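Local structure of BH0493 protein (Bacillus halodurans C-125, 2QEE) at residues D45-V57 / K73-F85. The protein binds zinc and is probably a metal-dependent enzyme of the amidohydrolase superfamily. Sequence-based numbering, arbitrary orientation.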
ATOM      1  N   ASP C  45      22.725 -27.135   3.171  1.00 20.10           N
ATOM      2  CA  ASP C  45      23.019 -26.536   4.462  1.00 19.56           C
ATOM      3  C   ASP C  45      23.161 -25.025   4.394  1.00 17.22           C
ATOM      4  O   ASP C  45      22.705 -24.326   5.307  1.00 18.90           O
ATOM      5  CB  ASP C  45      24.303 -27.152   5.038  1.00 20.24           C
ATOM      6  CG  ASP C  45      24.092 -28.576   5.542  1.00 27.33           C
ATOM      7  OD1 ASP C  45      22.948 -29.033   5.701  1.00 25.81           O
ATOM      8  OD2 ASP C  45      25.096 -29.251   5.811  1.00 36.40           O
ATOM      9  N   GLU C  46      23.738 -24.507   3.314  1.00 16.58           N
ATOM     10  CA  GLU C  46      23.854 -23.072   3.120  1.00 18.44           C
ATOM     11  C   GLU C  46      22.448 -22.467   2.819  1.00 17.75           C
ATOM     12  O   GLU C  46      22.121 -21.429   3.349  1.00 18.56           O
ATOM     13  CB  GLU C  46      24.782 -22.805   1.976  1.00 21.10           C
ATOM     14  CG  GLU C  46      26.254 -23.234   2.309  1.00 23.10           C
ATOM     15  CD  GLU C  46      26.958 -22.307   3.291  1.00 30.20           C
ATOM     16  OE1 GLU C  46      26.396 -21.261   3.740  1.00 25.35           O
ATOM     17  OE2 GLU C  46      28.130 -22.621   3.595  1.00 28.88           O
ATOM     18  N   LEU C  47      21.671 -23.144   1.974  1.00 18.54           N
ATOM     19  CA  LEU C  47      20.263 -22.730   1.719  1.00 16.03           C
ATOM     20  C   LEU C  47      19.478 -22.591   3.012  1.00 17.98           C
ATOM     21  O   LEU C  47      18.823 -21.604   3.251  1.00 18.73           O
ATOM     22  CB  LEU C  47      19.523 -23.711   0.809  1.00 15.93           C
ATOM     23  CG  LEU C  47      19.901 -23.651  -0.670  1.00 17.43           C
ATOM     24  CD1 LEU C  47      19.220 -24.807  -1.457  1.00 20.63           C
ATOM     25  CD2 LEU C  47      19.510 -22.273  -1.274  1.00 20.64           C
ATOM     26  N   LEU C  48      19.563 -23.615   3.866  1.00 16.70           N
ATOM     27  CA  LEU C  48      18.821 -23.623   5.109  1.00 17.59           C
ATOM     28  C   LEU C  48      19.305 -22.608   6.146  1.00 17.86           C
ATOM     29  O   LEU C  48      18.530 -22.163   6.980  1.00 20.27           O
ATOM     30  CB  LEU C  48      18.875 -25.041   5.683  1.00 17.24           C
ATOM     31  CG  LEU C  48      17.885 -26.001   5.007  1.00 14.34           C
ATOM     32  CD1 LEU C  48      18.194 -27.463   5.469  1.00 15.87           C
ATOM     33  CD2 LEU C  48      16.366 -25.696   5.262  1.00 15.99           C
ATOM     34  N   THR C  49      20.584 -22.232   6.092  1.00 18.61           N
ATOM     35  CA  THR C  49      21.115 -21.294   7.098  1.00 19.57           C
ATOM     36  C   THR C  49      21.250 -19.853   6.563  1.00 20.12           C
ATOM     37  O   THR C  49      21.854 -18.988   7.209  1.00 22.90           O
ATOM     38  CB  THR C  49      22.450 -21.832   7.671  1.00 19.32           C
ATOM     39  OG1 THR C  49      23.355 -22.019   6.581  1.00 21.37           O
ATOM     40  CG2 THR C  49      22.230 -23.152   8.357  1.00 21.58           C
ATOM     41  N   TYR C  50      20.692 -19.614   5.377  1.00 18.96           N
ATOM     42  CA  TYR C  50      20.409 -18.280   4.805  1.00 19.20           C
ATOM     43  C   TYR C  50      19.829 -17.428   5.944  1.00 18.01           C
ATOM     44  O   TYR C  50      19.029 -17.951   6.742  1.00 17.90           O
ATOM     45  CB  TYR C  50      19.287 -18.468   3.758  1.00 19.92           C
ATOM     46  CG  TYR C  50      18.929 -17.273   2.867  1.00 25.95           C
ATOM     47  CD1 TYR C  50      19.865 -16.294   2.537  1.00 20.32           C
ATOM     48  CD2 TYR C  50      17.653 -17.194   2.281  1.00 17.63           C
ATOM     49  CE1 TYR C  50      19.546 -15.242   1.625  1.00 20.81           C
ATOM     50  CE2 TYR C  50      17.320 -16.145   1.367  1.00 20.22           C
ATOM     51  CZ  TYR C  50      18.264 -15.195   1.031  1.00 21.71           C
ATOM     52  OH  TYR C  50      17.929 -14.164   0.168  1.00 22.26           O
ATOM     53  N   HIS C  51      20.196 -16.143   6.020  1.00 18.82           N
ATOM     54  CA  HIS C  51      19.798 -15.335   7.170  1.00 18.86           C
ATOM     55  C   HIS C  51      18.288 -15.109   7.226  1.00 21.07           C
ATOM     56  O   HIS C  51      17.730 -14.883   8.310  1.00 20.40           O
ATOM     57  CB  HIS C  51      20.576 -14.021   7.254  1.00 19.35           C
ATOM     58  CG  HIS C  51      20.298 -13.036   6.150  1.00 26.55           C
ATOM     59  ND1 HIS C  51      19.243 -12.147   6.188  1.00 27.95           N
ATOM     60  CD2 HIS C  51      20.956 -12.783   4.995  1.00 25.73           C
ATOM     61  CE1 HIS C  51      19.282 -11.370   5.117  1.00 20.63           C
ATOM     62  NE2 HIS C  51      20.309 -11.736   4.379  1.00 29.65           N
ATOM     63  N   TYR C  52      17.616 -15.143   6.069  1.00 22.68           N
ATOM     64  CA  TYR C  52      16.148 -15.031   6.105  1.00 20.02           C
ATOM     65  C   TYR C  52      15.560 -16.124   6.984  1.00 18.03           C
ATOM     66  O   TYR C  52      14.559 -15.910   7.674  1.00 18.99           O
ATOM     67  CB  TYR C  52      15.508 -15.155   4.705  1.00 20.12           C
ATOM     68  CG  TYR C  52      15.723 -14.040   3.715  1.00 23.16           C
ATOM     69  CD1 TYR C  52      16.905 -13.318   3.654  1.00 25.30           C
ATOM     70  CD2 TYR C  52      14.747 -13.768   2.718  1.00 29.80           C
ATOM     71  CE1 TYR C  52      17.092 -12.319   2.683  1.00 18.63           C
ATOM     72  CE2 TYR C  52      14.935 -12.746   1.725  1.00 21.27           C
ATOM     73  CZ  TYR C  52      16.100 -12.044   1.730  1.00 32.50           C
ATOM     74  OH  TYR C  52      16.284 -11.074   0.797  1.00 22.06           O
ATOM     75  N   LEU C  53      16.141 -17.318   6.911  1.00 15.43           N
ATOM     76  CA  LEU C  53      15.642 -18.465   7.661  1.00 16.52           C
ATOM     77  C   LEU C  53      16.094 -18.440   9.108  1.00 16.69           C
ATOM     78  O   LEU C  53      15.366 -18.923   9.970  1.00 16.39           O
ATOM     79  CB  LEU C  53      16.001 -19.794   6.995  1.00 16.89           C
ATOM     80  CG  LEU C  53      15.281 -20.021   5.636  1.00 17.04           C
ATOM     81  CD1 LEU C  53      15.585 -21.396   5.097  1.00 23.88           C
ATOM     82  CD2 LEU C  53      13.770 -19.871   5.801  1.00 23.12           C
ATOM     83  N   VAL C  54      17.264 -17.862   9.362  1.00 18.05           N
ATOM     84  CA  VAL C  54      17.650 -17.590  10.773  1.00 19.08           C
ATOM     85  C   VAL C  54      16.619 -16.699  11.508  1.00 19.51           C
ATOM     86  O   VAL C  54      16.100 -17.078  12.586  1.00 18.10           O
ATOM     87  CB  VAL C  54      19.064 -16.981  10.838  1.00 21.09           C
ATOM     88  CG1 VAL C  54      19.441 -16.645  12.292  1.00 23.54           C
ATOM     89  CG2 VAL C  54      20.060 -17.972  10.228  1.00 21.76           C
ATOM     90  N   ALA C  55      16.213 -15.601  10.865  1.00 18.21           N
ATOM     91  CA  ALA C  55      15.161 -14.751  11.443  1.00 18.18           C
ATOM     92  C   ALA C  55      13.914 -15.604  11.711  1.00 16.91           C
ATOM     93  O   ALA C  55      13.336 -15.581  12.807  1.00 16.51           O
ATOM     94  CB  ALA C  55      14.839 -13.601  10.478  1.00 16.42           C
ATOM     95  N   GLU C  56      13.482 -16.403  10.724  1.00 17.08           N
ATOM     96  CA  GLU C  56      12.243 -17.138  10.895  1.00 14.77           C
ATOM     97  C   GLU C  56      12.329 -18.205  12.000  1.00 14.85           C
ATOM     98  O   GLU C  56      11.402 -18.328  12.776  1.00 15.86           O
ATOM     99  CB  GLU C  56      11.796 -17.744   9.559  1.00 16.63           C
ATOM    100  CG  GLU C  56      11.365 -16.604   8.586  1.00 15.05           C
ATOM    101  CD  GLU C  56      10.921 -17.134   7.231  1.00 16.16           C
ATOM    102  OE1 GLU C  56      10.337 -18.251   7.181  1.00 16.96           O
ATOM    103  OE2 GLU C  56      11.184 -16.389   6.251  1.00 15.98           O
ATOM    104  N   VAL C  57      13.463 -18.911  12.089  1.00 15.81           N
ATOM    105  CA  VAL C  57      13.537 -20.023  13.085  1.00 15.92           C
ATOM    106  C   VAL C  57      13.549 -19.399  14.498  1.00 16.19           C
ATOM    107  O   VAL C  57      12.961 -19.946  15.460  1.00 17.69           O
ATOM    108  CB  VAL C  57      14.765 -20.963  12.853  1.00 17.80           C
ATOM    109  CG1 VAL C  57      16.140 -20.301  13.247  1.00 16.41           C
ATOM    110  CG2 VAL C  57      14.537 -22.282  13.536  1.00 16.39           C
ATOM    111  N   LYS C  73      27.331 -25.541  11.104  1.00 25.49           N
ATOM    112  CA  LYS C  73      26.375 -25.342   9.989  1.00 26.55           C
ATOM    113  C   LYS C  73      25.375 -26.515   9.854  1.00 26.59           C
ATOM    114  O   LYS C  73      24.149 -26.298   9.739  1.00 25.96           O
ATOM    115  CB  LYS C  73      27.080 -24.996   8.672  1.00 28.96           C
ATOM    116  CG  LYS C  73      26.092 -24.338   7.657  1.00 30.35           C
ATOM    117  CD  LYS C  73      26.754 -23.443   6.653  1.00 33.11           C
ATOM    118  CE  LYS C  73      27.136 -22.104   7.273  1.00 35.11           C
ATOM    119  NZ  LYS C  73      26.026 -21.091   7.079  1.00 30.96           N
ATOM    120  N   ARG C  74      25.849 -27.761   9.922  1.00 27.35           N
ATOM    121  CA  ARG C  74      24.926 -28.890   9.812  1.00 28.10           C
ATOM    122  C   ARG C  74      23.869 -28.873  10.902  1.00 24.27           C
ATOM    123  O   ARG C  74      22.697 -29.112  10.634  1.00 22.89           O
ATOM    124  CB  ARG C  74      25.647 -30.246   9.806  1.00 27.26           C
ATOM    125  CG  ARG C  74      24.738 -31.461   9.409  1.00 34.86           C
ATOM    126  CD  ARG C  74      25.483 -32.844   9.481  1.00 33.75           C
ATOM    127  NE  ARG C  74      25.828 -33.548   8.224  1.00 48.37           N
ATOM    128  CZ  ARG C  74      25.989 -33.032   6.995  1.00 50.25           C
ATOM    129  NH1 ARG C  74      25.831 -31.734   6.730  1.00 46.01           N
ATOM    130  NH2 ARG C  74      26.322 -33.850   6.000  1.00 46.92           N
ATOM    131  N   GLU C  75      24.284 -28.602  12.140  1.00 22.31           N
ATOM    132  CA  GLU C  75      23.348 -28.574  13.273  1.00 22.21           C
ATOM    133  C   GLU C  75      22.318 -27.447  13.134  1.00 20.71           C
ATOM    134  O   GLU C  75      21.140 -27.674  13.436  1.00 22.94           O
ATOM    135  CB  GLU C  75      24.079 -28.409  14.617  1.00 23.54           C
ATOM    136  CG  GLU C  75      24.831 -29.678  15.008  1.00 28.72           C
ATOM    137  CD  GLU C  75      25.913 -29.466  16.048  1.00 34.28           C
ATOM    138  OE1 GLU C  75      26.176 -28.327  16.471  1.00 27.11           O
ATOM    139  OE2 GLU C  75      26.514 -30.485  16.440  1.00 39.30           O
ATOM    140  N   GLN C  76      22.773 -26.278  12.689  1.00 21.58           N
ATOM    141  CA  GLN C  76      21.863 -25.119  12.439  1.00 20.65           C
ATOM    142  C   GLN C  76      20.840 -25.545  11.385  1.00 21.08           C
ATOM    143  O   GLN C  76      19.638 -25.359  11.576  1.00 20.63           O
ATOM    144  CB  GLN C  76      22.669 -23.933  11.948  1.00 21.14           C
ATOM    145  CG  GLN C  76      23.512 -23.248  13.050  1.00 23.41           C
ATOM    146  CD  GLN C  76      24.441 -22.204  12.478  1.00 22.97           C
ATOM    147  OE1 GLN C  76      24.630 -22.121  11.271  1.00 29.13           O
ATOM    148  NE2 GLN C  76      25.076 -21.430  13.346  1.00 27.82           N
ATOM    149  N   ALA C  77      21.326 -26.143  10.298  1.00 20.36           N
ATOM    150  CA  ALA C  77      20.436 -26.575   9.216  1.00 19.87           C
ATOM    151  C   ALA C  77      19.423 -27.619   9.680  1.00 20.11           C
ATOM    152  O   ALA C  77      18.251 -27.567   9.328  1.00 19.08           O
ATOM    153  CB  ALA C  77      21.256 -27.063   8.026  1.00 20.16           C
ATOM    154  N   ASP C  78      19.863 -28.596  10.483  1.00 18.87           N
ATOM    155  CA  ASP C  78      18.981 -29.550  11.080  1.00 19.23           C
ATOM    156  C   ASP C  78      17.877 -28.874  11.937  1.00 18.40           C
ATOM    157  O   ASP C  78      16.717 -29.280  11.891  1.00 17.63           O
ATOM    158  CB  ASP C  78      19.784 -30.486  12.024  1.00 21.67           C
ATOM    159  CG  ASP C  78      20.620 -31.514  11.299  1.00 31.68           C
ATOM    160  OD1 ASP C  78      20.402 -31.789  10.103  1.00 27.43           O
ATOM    161  OD2 ASP C  78      21.481 -32.107  11.983  1.00 28.01           O
ATOM    162  N   LEU C  79      18.263 -27.921  12.784  1.00 20.82           N
ATOM    163  CA  LEU C  79      17.314 -27.226  13.643  1.00 20.64           C
ATOM    164  C   LEU C  79      16.262 -26.474  12.757  1.00 19.08           C
ATOM    165  O   LEU C  79      15.042 -26.535  13.023  1.00 19.40           O
ATOM    166  CB  LEU C  79      18.043 -26.194  14.514  1.00 22.19           C
ATOM    167  CG  LEU C  79      17.107 -25.427  15.476  1.00 21.57           C
ATOM    168  CD1 LEU C  79      16.453 -26.315  16.527  1.00 24.58           C
ATOM    169  CD2 LEU C  79      17.799 -24.223  16.110  1.00 22.03           C
ATOM    170  N   ILE C  80      16.769 -25.739  11.775  1.00 17.41           N
ATOM    171  CA  ILE C  80      15.894 -24.941  10.838  1.00 16.76           C
ATOM    172  C   ILE C  80      14.905 -25.882  10.128  1.00 17.87           C
ATOM    173  O   ILE C  80      13.701 -25.600  10.088  1.00 18.66           O
ATOM    174  CB  ILE C  80      16.703 -24.028   9.906  1.00 15.82           C
ATOM    175  CG1 ILE C  80      17.339 -22.908  10.780  1.00 13.43           C
ATOM    176  CG2 ILE C  80      15.811 -23.444   8.727  1.00 17.49           C
ATOM    177  CD1 ILE C  80      18.410 -22.063  10.068  1.00 17.73           C
ATOM    178  N   TRP C  81      15.405 -27.036   9.673  1.00 18.03           N
ATOM    179  CA  TRP C  81      14.560 -28.021   9.011  1.00 17.65           C
ATOM    180  C   TRP C  81      13.439 -28.495   9.934  1.00 17.79           C
ATOM    181  O   TRP C  81      12.252 -28.460   9.595  1.00 16.35           O
ATOM    182  CB  TRP C  81      15.399 -29.219   8.521  1.00 17.31           C
ATOM    183  CG  TRP C  81      14.635 -30.172   7.689  1.00 20.13           C
ATOM    184  CD1 TRP C  81      14.205 -31.416   8.052  1.00 20.73           C
ATOM    185  CD2 TRP C  81      14.264 -30.010   6.309  1.00 19.87           C
ATOM    186  NE1 TRP C  81      13.585 -32.039   7.002  1.00 22.34           N
ATOM    187  CE2 TRP C  81      13.620 -31.207   5.909  1.00 19.26           C
ATOM    188  CE3 TRP C  81      14.449 -28.992   5.373  1.00 20.72           C
ATOM    189  CZ2 TRP C  81      13.119 -31.390   4.612  1.00 23.06           C
ATOM    190  CZ3 TRP C  81      13.954 -29.165   4.079  1.00 18.62           C
ATOM    191  CH2 TRP C  81      13.273 -30.345   3.720  1.00 21.27           C
ATOM    192  N   GLU C  82      13.807 -28.949  11.129  1.00 16.75           N
ATOM    193  CA  GLU C  82      12.811 -29.413  12.085  1.00 17.29           C
ATOM    194  C   GLU C  82      11.781 -28.321  12.463  1.00 17.94           C
ATOM    195  O   GLU C  82      10.580 -28.594  12.451  1.00 18.20           O
ATOM    196  CB  GLU C  82      13.530 -29.958  13.337  1.00 18.09           C
ATOM    197  CG  GLU C  82      12.610 -30.449  14.428  1.00 30.00           C
ATOM    198  CD  GLU C  82      11.848 -31.737  14.084  1.00 28.63           C
ATOM    199  OE1 GLU C  82      12.206 -32.450  13.099  1.00 31.62           O
ATOM    200  OE2 GLU C  82      10.862 -32.010  14.799  1.00 35.84           O
ATOM    201  N   GLU C  83      12.245 -27.101  12.742  1.00 18.40           N
ATOM    202  CA  GLU C  83      11.369 -26.072  13.311  1.00 17.86           C
ATOM    203  C   GLU C  83      10.466 -25.437  12.249  1.00 18.73           C
ATOM    204  O   GLU C  83       9.341 -25.106  12.551  1.00 16.89           O
ATOM    205  CB  GLU C  83      12.188 -24.947  13.945  1.00 18.21           C
ATOM    206  CG  GLU C  83      13.041 -25.435  15.187  1.00 16.25           C
ATOM    207  CD  GLU C  83      12.236 -25.449  16.492  1.00 30.18           C
ATOM    208  OE1 GLU C  83      11.029 -25.164  16.479  1.00 25.49           O
ATOM    209  OE2 GLU C  83      12.836 -25.705  17.576  1.00 29.18           O
ATOM    210  N   LEU C  84      10.991 -25.274  11.035  1.00 18.94           N
ATOM    211  CA  LEU C  84      10.216 -24.519   9.989  1.00 16.66           C
ATOM    212  C   LEU C  84       9.605 -25.407   8.909  1.00 17.25           C
ATOM    213  O   LEU C  84       8.758 -24.950   8.145  1.00 16.60           O
ATOM    214  CB  LEU C  84      11.138 -23.538   9.300  1.00 16.26           C
ATOM    215  CG  LEU C  84      11.737 -22.402  10.121  1.00 15.92           C
ATOM    216  CD1 LEU C  84      12.473 -21.476   9.231  1.00 13.21           C
ATOM    217  CD2 LEU C  84      10.682 -21.661  11.012  1.00 18.64           C
ATOM    218  N   PHE C  85      10.055 -26.649   8.793  1.00 15.97           N
ATOM    219  CA  PHE C  85       9.484 -27.547   7.803  1.00 16.17           C
ATOM    220  C   PHE C  85       8.697 -28.708   8.412  1.00 16.50           C
ATOM    221  O   PHE C  85       7.701 -29.181   7.819  1.00 14.87           O
ATOM    222  CB  PHE C  85      10.571 -28.099   6.854  1.00 15.12           C
ATOM    223  CG  PHE C  85      11.273 -27.050   6.044  1.00 15.49           C
ATOM    224  CD1 PHE C  85      11.064 -27.000   4.667  1.00 13.26           C
ATOM    225  CD2 PHE C  85      12.163 -26.137   6.639  1.00 13.36           C
ATOM    226  CE1 PHE C  85      11.679 -26.019   3.865  1.00 12.52           C
ATOM    227  CE2 PHE C  85      12.814 -25.183   5.885  1.00 13.31           C
ATOM    228  CZ  PHE C  85      12.572 -25.130   4.469  1.00 12.83           C
TER
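Leu48 and Val57 are the two knobs by which 45-57 locks onto helix 73-85. Leu48 sits among Ala77, Ile80, Trp81 and Phe85, its CD2 lying 3.8 Å from CE3 at the edge of the Trp81 ring and 3.6 Å from CE2 of Phe85. Val57 fits among Leu79, Ile80, Glu83 and Leu84; with CG1 between backbone N and carbonyl carbon (chi1 72°), that methyl meets Ile80 CG1 while CG2 rests on Glu83 CB. Between the knobs, Ile80 CD1 lies 3.1 Å from the buried Leu48 O, which has no polar partner. Charged and polar groups gather at the N-terminal end of 73-85. Asp45 OD2 meets Arg74 NH1 at 2.7 Å, in the guanidinium plane, though carboxylate and guanidinium planes stand 77° apart; Asp45 OD1 pairs with Arg118. Lys73, bent at its last two torsions, gives NZ to Thr49 OG1 (2.9 Å) and a weak, salt-bridging bond to Glu46 OE1. Thr49 OG1 donates to Asp45 O (2.7 Å); its CG2 touches Gln76 CB. A valine in its place would probably cost Lys73 the stronger bond and Asp45 O its hydroxyl donor. Knobs-into-holes packing joins both short helices to 73-85, which 51-57 crosses at 58°, outside the zinc site: the Glu46 side chain is about 11 Å from that of zinc-binding His30.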